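Local coordinates for protein ribonucleoside-diphosphate reductase, alpha chain (Actinobacillus ureae ATCC 25976, PDB 6DQX) that probably reduces ribonucleoside diphosphates to deoxyribonucleotides, as the catalytic alpha subunit of a class Id ribonucleotide reductase, at residues A[406-409]-A[410-413]; A[310-313]-A[314-317]; A[257-260]-A[261-264]; A[377-380]-A[381-385]. All blocks are in the same frame, centred on the assembly; numbering follows the deposited sequence.

Contact 1: residues A[406-409]-A[410-413]. With EDO (1,2-ethanediol), chain F.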
loop_
_atom_site.group_PDB
_atom_site.type_symbol
_atom_site.label_atom_id
_atom_site.label_comp_id
_atom_site.label_asym_id
_atom_site.label_seq_id
_atom_site.Cartn_x
_atom_site.Cartn_y
_atom_site.Cartn_z
ATOM N N ARG A 406 -6.730 13.095 36.701
ATOM C CA ARG A 406 -7.597 12.050 36.182
ATOM C C ARG A 406 -6.798 11.060 35.351
ATOM O O ARG A 406 -5.627 11.300 35.044
ATOM C CB ARG A 406 -8.755 12.638 35.381
ATOM C CG ARG A 406 -8.354 13.385 34.120
ATOM C CD ARG A 406 -9.602 13.811 33.351
ATOM N NE ARG A 406 -9.204 14.414 32.080
ATOM C CZ ARG A 406 -8.654 15.620 31.912
ATOM N NH1 ARG A 406 -8.446 16.454 32.934
ATOM N NH2 ARG A 406 -8.318 16.027 30.683
ATOM N N ARG A 407 -7.468 9.958 35.034
ATOM C CA ARG A 407 -6.890 8.800 34.353
ATOM C C ARG A 407 -6.922 8.913 32.808
ATOM O O ARG A 407 -6.095 8.281 32.122
ATOM C CB ARG A 407 -7.705 7.578 34.793
ATOM C CG ARG A 407 -7.312 6.217 34.244
ATOM C CD ARG A 407 -6.131 5.649 34.962
ATOM N NE ARG A 407 -5.954 4.231 34.647
ATOM C CZ ARG A 407 -4.797 3.591 34.705
ATOM N NH1 ARG A 407 -3.691 4.226 35.079
ATOM N NH2 ARG A 407 -4.738 2.308 34.378
ATOM N N ASN A 408 -7.910 9.646 32.288
ATOM C CA ASN A 408 -8.289 9.655 30.865
ATOM C C ASN A 408 -8.357 11.066 30.329
ATOM O O ASN A 408 -8.975 11.932 30.936
ATOM C CB ASN A 408 -9.652 9.029 30.738
ATOM C CG ASN A 408 -9.735 7.714 31.472
ATOM O OD1 ASN A 408 -10.295 7.640 32.578
ATOM N ND2 ASN A 408 -9.109 6.674 30.907
ATOM N N THR A 409 -7.717 11.318 29.182
ATOM C CA THR A 409 -7.639 12.687 28.669
ATOM C C THR A 409 -9.009 13.203 28.265
ATOM O O THR A 409 -9.339 14.388 28.499
ATOM C CB THR A 409 -6.670 12.835 27.480
ATOM O OG1 THR A 409 -7.027 11.899 26.464
ATOM C CG2 THR A 409 -5.237 12.641 27.922
ATOM N N THR A 410 -9.802 12.294 27.691
ATOM C CA THR A 410 -11.178 12.534 27.323
ATOM C C THR A 410 -12.043 11.389 27.836
ATOM O O THR A 410 -11.574 10.260 27.987
ATOM C CB THR A 410 -11.348 12.630 25.776
ATOM O OG1 THR A 410 -11.040 11.357 25.177
ATOM C CG2 THR A 410 -10.450 13.742 25.235
ATOM N N LEU A 411 -13.308 11.693 28.088
ATOM C CA LEU A 411 -14.290 10.762 28.598
ATOM C C LEU A 411 -15.491 10.505 27.675
ATOM O O LEU A 411 -16.019 9.383 27.697
ATOM C CB LEU A 411 -14.826 11.255 29.949
ATOM C CG LEU A 411 -13.955 10.984 31.191
ATOM C CD1 LEU A 411 -13.645 9.486 31.315
ATOM C CD2 LEU A 411 -12.689 11.800 31.189
ATOM N N MET A 412 -15.919 11.490 26.893
ATOM C CA MET A 412 -17.202 11.390 26.168
ATOM C C MET A 412 -17.167 11.732 24.700
ATOM O O MET A 412 -16.521 12.685 24.295
ATOM C CB MET A 412 -18.281 12.267 26.851
ATOM C CG MET A 412 -18.716 11.725 28.202
ATOM S SD MET A 412 -19.905 12.798 29.033
ATOM C CE MET A 412 -21.263 12.479 27.905
ATOM N N SER A 413 -17.924 10.968 23.923
ATOM C CA SER A 413 -18.063 11.212 22.497
ATOM C C SER A 413 -19.355 10.579 22.055
ATOM O O SER A 413 -19.706 9.485 22.529
ATOM C CB SER A 413 -16.878 10.581 21.726
ATOM O OG SER A 413 -16.882 9.180 21.840
HETATM C C1 EDO F . -6.926 -1.603 35.188
HETATM O O1 EDO F . -6.819 -2.229 33.901
HETATM C C2 EDO F . -7.608 -0.248 35.104
HETATM O O2 EDO F . -7.075 0.529 34.038
#
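Arg406 starts the contact by laying its side chain beside Leu411, with CD 4.3 Å from Leu411 CD2. Its guanidinium then folds back on its own segment. NH2 gives a fairly straight hydrogen bond to Thr409 O (2.9 Å, 163°), with the acceptor near the guanidinium plane. NE makes a weak, bent bond to Asn408 O. Arg407 leads the other way. Its NH2 reaches O2 of the ethanediol at 3.0 Å, at the guanidinium edge, and its NE forms a salt bridge with Asp317 of helix 308-327. The ethanediol probably comes from the crystallisation liquor. This is irregular chain in the ribonucleotide reductase barrel domain, running from helix 367-395 toward helix 418-423. Asn408 is buried. Its CG stands anti to the carbonyl carbon (chi1 -49°), and the side chain crosses that of Leu411 at about a right angle. Leu411 CD1 lies 4.0 Å from Asn408 OD1, and Leu411 CD2 is 3.7 Å from Asn408 O. The amide itself is held from outside: OD1 by Ser388, ND2 by Arg344 O and Asp317. Thr409 packs against its neighbour Thr410, with OG1 4.1 Å from Thr410 CG2. The hydroxyls part ways, Thr409 OG1 to Tyr262 OH and Thr410 OG1 to Leu346 O.

Contact 2: residues A[310-313]-A[314-317]. With EDO (1,2-ethanediol), chain F.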
loop_
_atom_site.group_PDB
_atom_site.type_symbol
_atom_site.label_atom_id
_atom_site.label_comp_id
_atom_site.label_asym_id
_atom_site.label_seq_id
_atom_site.Cartn_x
_atom_site.Cartn_y
_atom_site.Cartn_z
ATOM N N GLU A 310 -20.484 5.626 36.049
ATOM C CA GLU A 310 -19.167 5.391 36.615
ATOM C C GLU A 310 -18.661 3.985 36.343
ATOM O O GLU A 310 -17.478 3.786 36.003
ATOM C CB GLU A 310 -19.197 5.647 38.119
ATOM C CG GLU A 310 -19.447 7.107 38.449
ATOM C CD GLU A 310 -20.896 7.474 38.653
ATOM O OE1 GLU A 310 -21.812 6.903 38.010
ATOM O OE2 GLU A 310 -21.127 8.427 39.450
ATOM N N VAL A 311 -19.557 3.007 36.485
ATOM C CA VAL A 311 -19.207 1.608 36.201
ATOM C C VAL A 311 -18.808 1.451 34.745
ATOM O O VAL A 311 -17.811 0.764 34.455
ATOM C CB VAL A 311 -20.346 0.638 36.631
ATOM C CG1 VAL A 311 -20.215 -0.745 36.008
ATOM C CG2 VAL A 311 -20.333 0.528 38.160
ATOM N N LEU A 312 -19.549 2.101 33.843
ATOM C CA LEU A 312 -19.217 2.014 32.422
ATOM C C LEU A 312 -17.853 2.696 32.117
ATOM O O LEU A 312 -17.064 2.187 31.315
ATOM C CB LEU A 312 -20.361 2.560 31.556
ATOM C CG LEU A 312 -20.272 2.181 30.074
ATOM C CD1 LEU A 312 -20.370 0.664 29.860
ATOM C CD2 LEU A 312 -21.363 2.889 29.278
ATOM N N THR A 313 -17.560 3.810 32.789
ATOM C CA THR A 313 -16.265 4.483 32.662
ATOM C C THR A 313 -15.082 3.583 33.097
ATOM O O THR A 313 -14.070 3.446 32.369
ATOM C CB THR A 313 -16.273 5.811 33.438
ATOM O OG1 THR A 313 -17.366 6.617 32.961
ATOM C CG2 THR A 313 -14.946 6.545 33.290
ATOM N N TYR A 314 -15.244 2.956 34.268
ATOM C CA TYR A 314 -14.294 1.956 34.778
ATOM C C TYR A 314 -14.100 0.849 33.756
ATOM O O TYR A 314 -12.972 0.432 33.496
ATOM C CB TYR A 314 -14.787 1.341 36.076
ATOM C CG TYR A 314 -14.471 2.114 37.337
ATOM C CD1 TYR A 314 -14.721 3.479 37.444
ATOM C CD2 TYR A 314 -13.928 1.460 38.442
ATOM C CE1 TYR A 314 -14.452 4.169 38.623
ATOM C CE2 TYR A 314 -13.647 2.136 39.619
ATOM C CZ TYR A 314 -13.915 3.482 39.709
ATOM O OH TYR A 314 -13.656 4.132 40.889
ATOM N N PHE A 315 -15.201 0.426 33.132
ATOM C CA PHE A 315 -15.138 -0.654 32.142
ATOM C C PHE A 315 -14.321 -0.237 30.935
ATOM O O PHE A 315 -13.467 -1.001 30.463
ATOM C CB PHE A 315 -16.540 -1.093 31.706
ATOM C CG PHE A 315 -16.536 -2.126 30.630
ATOM C CD1 PHE A 315 -16.125 -3.404 30.924
ATOM C CD2 PHE A 315 -16.956 -1.820 29.324
ATOM C CE1 PHE A 315 -16.115 -4.382 29.945
ATOM C CE2 PHE A 315 -16.957 -2.790 28.347
ATOM C CZ PHE A 315 -16.558 -4.079 28.664
ATOM N N LEU A 316 -14.580 0.963 30.426
ATOM C CA LEU A 316 -13.839 1.473 29.274
ATOM C C LEU A 316 -12.351 1.653 29.573
ATOM O O LEU A 316 -11.499 1.395 28.717
ATOM C CB LEU A 316 -14.472 2.758 28.766
ATOM C CG LEU A 316 -15.842 2.543 28.096
ATOM C CD1 LEU A 316 -16.366 3.854 27.581
ATOM C CD2 LEU A 316 -15.779 1.525 26.952
ATOM N N ASP A 317 -12.018 2.016 30.809
ATOM C CA ASP A 317 -10.607 2.086 31.164
ATOM C C ASP A 317 -9.929 0.718 31.124
ATOM O O ASP A 317 -8.811 0.622 30.655
ATOM C CB ASP A 317 -10.396 2.749 32.508
ATOM C CG ASP A 317 -8.967 3.174 32.718
ATOM O OD1 ASP A 317 -8.443 3.928 31.869
ATOM O OD2 ASP A 317 -8.351 2.770 33.732
HETATM C C1 EDO F . -6.926 -1.603 35.188
HETATM O O1 EDO F . -6.819 -2.229 33.901
HETATM C C2 EDO F . -7.608 -0.248 35.104
HETATM O O2 EDO F . -7.075 0.529 34.038
#
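Leu312 and Phe315 touch on one flank of helix 308-327, with Leu312 CD1 4.3 Å from Phe315 CD2. The leucine CG is anti to its backbone N (chi1 -165°), and the bend at chi2 brings CD1 to the ring obliquely. Phe315 CB lies 3.3 Å from Leu312 O, while its ring runs on to meet Phe76 and, edge to face, Phe95. Tyr314 takes the other common helical rotamer, CG anti to the carbonyl carbon (chi1 -84°). This brings the ring back beside the preceding turn, where Tyr314 CD1 lies 3.1 Å from Glu310 O, oblique to the ring. The same oxygen accepts the nearly straight bond from Tyr314 N (2.9 Å, 173°). The phenol OH goes on to Glu390. Leu316 CG lies 3.5 Å from Leu312 O. In the barrel domain this helix packs on helices 72-82 and 367-395 and, through Leu312 and Leu316, on strands 288-296 and 347-351. Asp317 turns its carboxylate away from the preceding turn. There OD2 takes a 2.6 Å hydrogen bond from ethanediol O2, while OD1 forms a salt bridge with Arg344. Arg344 and Arg407 would be expected to keep the buried carboxylate ionised.

Contact 3: residues A[257-260]-A[261-264]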
loop_
_atom_site.group_PDB
_atom_site.type_symbol
_atom_site.label_atom_id
_atom_site.label_comp_id
_atom_site.label_asym_id
_atom_site.label_seq_id
_atom_site.Cartn_x
_atom_site.Cartn_y
_atom_site.Cartn_z
ATOM N N GLY A 257 -12.264 23.605 21.642
ATOM C CA GLY A 257 -12.959 22.727 22.571
ATOM C C GLY A 257 -12.140 21.616 23.193
ATOM O O GLY A 257 -12.708 20.761 23.866
ATOM N N ARG A 258 -10.823 21.583 22.948
ATOM C CA ARG A 258 -9.986 20.551 23.549
ATOM C C ARG A 258 -9.898 20.710 25.064
ATOM O O ARG A 258 -9.977 21.836 25.573
ATOM C CB ARG A 258 -8.558 20.647 23.051
ATOM C CG ARG A 258 -8.394 20.272 21.609
ATOM C CD ARG A 258 -6.974 20.558 21.174
ATOM N NE ARG A 258 -6.710 21.989 21.119
ATOM C CZ ARG A 258 -5.522 22.546 20.893
ATOM N NH1 ARG A 258 -4.418 21.811 20.747
ATOM N NH2 ARG A 258 -5.433 23.859 20.837
ATOM N N PRO A 259 -9.681 19.593 25.776
ATOM C CA PRO A 259 -9.326 19.762 27.192
ATOM C C PRO A 259 -8.066 20.611 27.385
ATOM O O PRO A 259 -7.158 20.599 26.531
ATOM C CB PRO A 259 -9.059 18.338 27.666
ATOM C CG PRO A 259 -8.765 17.553 26.448
ATOM C CD PRO A 259 -9.564 18.187 25.336
ATOM N N ASP A 260 -7.982 21.299 28.521
ATOM C CA ASP A 260 -6.812 22.129 28.831
ATOM C C ASP A 260 -5.473 21.421 28.604
ATOM O O ASP A 260 -4.515 22.048 28.104
ATOM C CB ASP A 260 -6.865 22.647 30.267
ATOM C CG ASP A 260 -7.940 23.714 30.488
ATOM O OD1 ASP A 260 -8.628 24.155 29.545
ATOM O OD2 ASP A 260 -8.123 24.074 31.664
ATOM N N VAL A 261 -5.391 20.142 28.966
ATOM C CA VAL A 261 -4.123 19.400 28.823
ATOM C C VAL A 261 -3.594 19.438 27.394
ATOM O O VAL A 261 -2.381 19.571 27.195
ATOM C CB VAL A 261 -4.209 17.943 29.326
ATOM C CG1 VAL A 261 -5.215 17.135 28.517
ATOM C CG2 VAL A 261 -2.836 17.274 29.302
ATOM N N TYR A 262 -4.481 19.355 26.392
ATOM C CA TYR A 262 -4.016 19.376 25.015
ATOM C C TYR A 262 -3.635 20.777 24.565
ATOM O O TYR A 262 -2.698 20.943 23.803
ATOM C CB TYR A 262 -5.054 18.771 24.076
ATOM C CG TYR A 262 -5.258 17.257 24.220
ATOM C CD1 TYR A 262 -4.287 16.425 24.796
ATOM C CD2 TYR A 262 -6.405 16.660 23.716
ATOM C CE1 TYR A 262 -4.470 15.048 24.885
ATOM C CE2 TYR A 262 -6.605 15.277 23.801
ATOM C CZ TYR A 262 -5.624 14.476 24.375
ATOM O OH TYR A 262 -5.767 13.114 24.421
ATOM N N LYS A 263 -4.336 21.784 25.070
ATOM C CA LYS A 263 -3.970 23.167 24.832
ATOM C C LYS A 263 -2.621 23.496 25.453
ATOM O O LYS A 263 -1.784 24.171 24.833
ATOM C CB LYS A 263 -5.049 24.108 25.387
ATOM C CG LYS A 263 -6.348 24.043 24.611
ATOM C CD LYS A 263 -7.383 24.970 25.212
ATOM C CE LYS A 263 -8.635 24.927 24.366
ATOM N NZ LYS A 263 -9.661 25.796 24.974
ATOM N N ASP A 264 -2.416 23.017 26.674
ATOM C CA ASP A 264 -1.197 23.277 27.453
ATOM C C ASP A 264 0.058 22.725 26.767
ATOM O O ASP A 264 1.172 23.242 26.971
ATOM C CB ASP A 264 -1.280 22.605 28.827
ATOM C CG ASP A 264 -2.301 23.268 29.781
ATOM O OD1 ASP A 264 -2.761 24.404 29.554
ATOM O OD2 ASP A 264 -2.647 22.603 30.779
HETATM O O HOH W 1 -10.320 23.617 27.526
#
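One face of the Arg258 guanidinium is covered by Lys263: CG lies 3.9 Å from NH2, and CA sits above the plane toward its rim. The carbonyl carbon of Tyr262 lies over the same face. The Tyr262 ring is met obliquely by Pro259, with Pro259 CG 3.7 Å from Tyr262 CD2. The planes of the Tyr262 ring and the Arg258 guanidinium are 36° apart. The Tyr262 ring also meets that of His343. Arg258 bends at chi3 (-69°), which takes the guanidinium across the first turn of helix 260-264. On the way, CD touches Tyr262 CB at 3.9 Å. NE and NH1 are held by Asn255 O and Met267 O. Pro259 is the N-cap residue of this short helix. Its carbonyl oxygen receives Tyr262 N at 3.0 Å, from above the carbonyl plane, and Lys263 N by a weak bond. Asp264 N bonds to Asp260 O at 2.7 Å, nearly along the C=O axis. Lys263 runs back extended, so that CE reaches 3.6 Å from Arg258 O. Its NZ bonds to Ala256 O and weakly to a water. That water donates to Arg258 O and Asp260 OD1, both at 2.7 Å. The charged ends of Asp260 and Lys263 do not touch; the water lies between them. The opposite charges probably attract only weakly across it. Through Lys263 NZ, helix 260-264 is tied back to the end of helix 251-256.

Contact 4: residues A[377-380]-A[381-385]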
loop_
_atom_site.group_PDB
_atom_site.type_symbol
_atom_site.label_atom_id
_atom_site.label_comp_id
_atom_site.label_asym_id
_atom_site.label_seq_id
_atom_site.Cartn_x
_atom_site.Cartn_y
_atom_site.Cartn_z
ATOM N N PHE A 377 -26.845 15.604 29.732
ATOM C CA PHE A 377 -25.421 15.709 29.367
ATOM C C PHE A 377 -24.570 16.350 30.451
ATOM O O PHE A 377 -23.438 15.962 30.634
ATOM C CB PHE A 377 -25.291 16.305 27.993
ATOM C CG PHE A 377 -25.742 15.345 26.942
ATOM C CD1 PHE A 377 -24.885 14.335 26.494
ATOM C CD2 PHE A 377 -27.019 15.380 26.464
ATOM C CE1 PHE A 377 -25.326 13.434 25.556
ATOM C CE2 PHE A 377 -27.476 14.466 25.558
ATOM C CZ PHE A 377 -26.605 13.498 25.076
ATOM N N LYS A 378 -25.162 17.250 31.244
ATOM C CA LYS A 378 -24.491 17.755 32.428
ATOM C C LYS A 378 -24.215 16.644 33.435
ATOM O O LYS A 378 -23.121 16.578 34.043
ATOM C CB LYS A 378 -25.299 18.911 33.067
ATOM C CG LYS A 378 -24.592 19.572 34.265
ATOM C CD LYS A 378 -25.390 20.794 34.754
ATOM C CE LYS A 378 -24.607 21.595 35.786
ATOM N NZ LYS A 378 -24.700 20.977 37.137
ATOM N N THR A 379 -25.214 15.802 33.657
ATOM C CA THR A 379 -25.101 14.683 34.591
ATOM C C THR A 379 -24.003 13.721 34.142
ATOM O O THR A 379 -23.155 13.293 34.935
ATOM C CB THR A 379 -26.428 13.924 34.708
ATOM O OG1 THR A 379 -27.469 14.826 35.156
ATOM C CG2 THR A 379 -26.334 12.781 35.669
ATOM N N LEU A 380 -24.036 13.392 32.865
ATOM C CA LEU A 380 -22.979 12.499 32.312
ATOM C C LEU A 380 -21.569 13.072 32.398
ATOM O O LEU A 380 -20.634 12.360 32.773
ATOM C CB LEU A 380 -23.338 12.090 30.894
ATOM C CG LEU A 380 -24.438 11.019 30.845
ATOM C CD1 LEU A 380 -24.860 10.812 29.393
ATOM C CD2 LEU A 380 -24.026 9.724 31.517
ATOM N N GLN A 381 -21.414 14.368 32.122
ATOM C CA GLN A 381 -20.098 15.006 32.216
ATOM C C GLN A 381 -19.547 14.882 33.645
ATOM O O GLN A 381 -18.378 14.546 33.854
ATOM C CB GLN A 381 -20.165 16.468 31.810
ATOM C CG GLN A 381 -18.826 17.196 31.866
ATOM C CD GLN A 381 -18.918 18.705 31.805
ATOM O OE1 GLN A 381 -19.717 19.333 32.534
ATOM N NE2 GLN A 381 -18.043 19.316 30.993
ATOM N N GLU A 382 -20.420 15.134 34.624
ATOM C CA GLU A 382 -19.986 15.134 36.023
ATOM C C GLU A 382 -19.600 13.752 36.499
ATOM O O GLU A 382 -18.566 13.575 37.166
ATOM C CB GLU A 382 -21.098 15.719 36.915
ATOM C CG GLU A 382 -21.268 17.216 36.710
ATOM C CD GLU A 382 -22.508 17.814 37.380
ATOM O OE1 GLU A 382 -23.318 17.054 37.947
ATOM O OE2 GLU A 382 -22.694 19.060 37.312
ATOM N N LYS A 383 -20.435 12.775 36.165
ATOM C CA LYS A 383 -20.256 11.411 36.646
ATOM C C LYS A 383 -19.064 10.717 36.002
ATOM O O LYS A 383 -18.268 10.063 36.702
ATOM C CB LYS A 383 -21.551 10.617 36.490
ATOM C CG LYS A 383 -22.599 11.109 37.479
ATOM C CD LYS A 383 -23.986 10.581 37.219
ATOM C CE LYS A 383 -24.246 9.197 37.762
ATOM N NZ LYS A 383 -23.978 9.040 39.236
ATOM N N THR A 384 -18.900 10.904 34.694
ATOM C CA THR A 384 -17.720 10.320 33.994
ATOM C C THR A 384 -16.399 10.949 34.467
ATOM O O THR A 384 -15.416 10.242 34.680
ATOM C CB THR A 384 -17.831 10.402 32.456
ATOM O OG1 THR A 384 -18.017 11.749 32.020
ATOM C CG2 THR A 384 -18.969 9.548 31.960
ATOM N N LEU A 385 -16.364 12.268 34.657
ATOM C CA LEU A 385 -15.176 12.902 35.184
ATOM C C LEU A 385 -14.844 12.418 36.607
ATOM O O LEU A 385 -13.694 12.131 36.921
ATOM C CB LEU A 385 -15.314 14.433 35.190
ATOM C CG LEU A 385 -14.163 15.223 35.794
ATOM C CD1 LEU A 385 -12.833 14.833 35.133
ATOM C CD2 LEU A 385 -14.417 16.730 35.679
#
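Lys378 and Glu382 form a salt bridge one helical turn apart, with Lys378 NZ 2.8 Å from Glu382 OE2. The ammonium meets the syn side of the carboxylate, 19° out of its plane. Lys378 starts with CG anti to the backbone N (chi1 -175°) and runs straight until chi4, where a bend brings NZ back toward the acid. The lysine chain also lies against its partner: Lys378 CG is 3.6 Å from Glu382 OE2. Glu382 CG in turn rests 3.3 Å from Lys378 O. Thr379 and Lys383 lie side by side and point the same way, with Thr379 CG2 3.6 Å from Lys383 CD. These are i, i+4 pairs on helix 367-395, in the barrel domain of the reductase. The regular main-chain bonds of the helix set their spacing. Thr384 adds a side-chain bond to this pattern. Its OG1 donates to Leu380 O at 2.8 Å, and its N bonds to the same oxygen at 3.0 Å. The two donors come from opposite faces of the carbonyl plane. Further out, Lys383 NZ is fixed by Glu310 and Thr306 O, and Thr379 OG1 by Leu375 O. Leu380 and Thr384 face inward, where both pack on Met412. Leu380 also meets Val350 of strand 347-351, and Thr384 meets Leu348.

In the fold
Contact 2 and most of contact 1 are buried. Contacts 3 and 4 are partly buried, with exposed acids and, in contact 4, an exposed lysine. Contact 1 is the hub, since it touches all three others. It meets contact 2 through charge, at Arg407 and Asp317. It meets contact 3 through the hydroxyls of Thr409 and Tyr262, and contact 4 by packing of Met412. Contacts 2 and 4 lie on neighbouring helices, joined by the Glu310-Lys383 salt bridge. Contact 3 touches neither; its centre is about 22 Å from that of contact 2. In contact 4 a salt bridge lies within the contact. In contact 2 the charged ends find their partners on other segments of the fold.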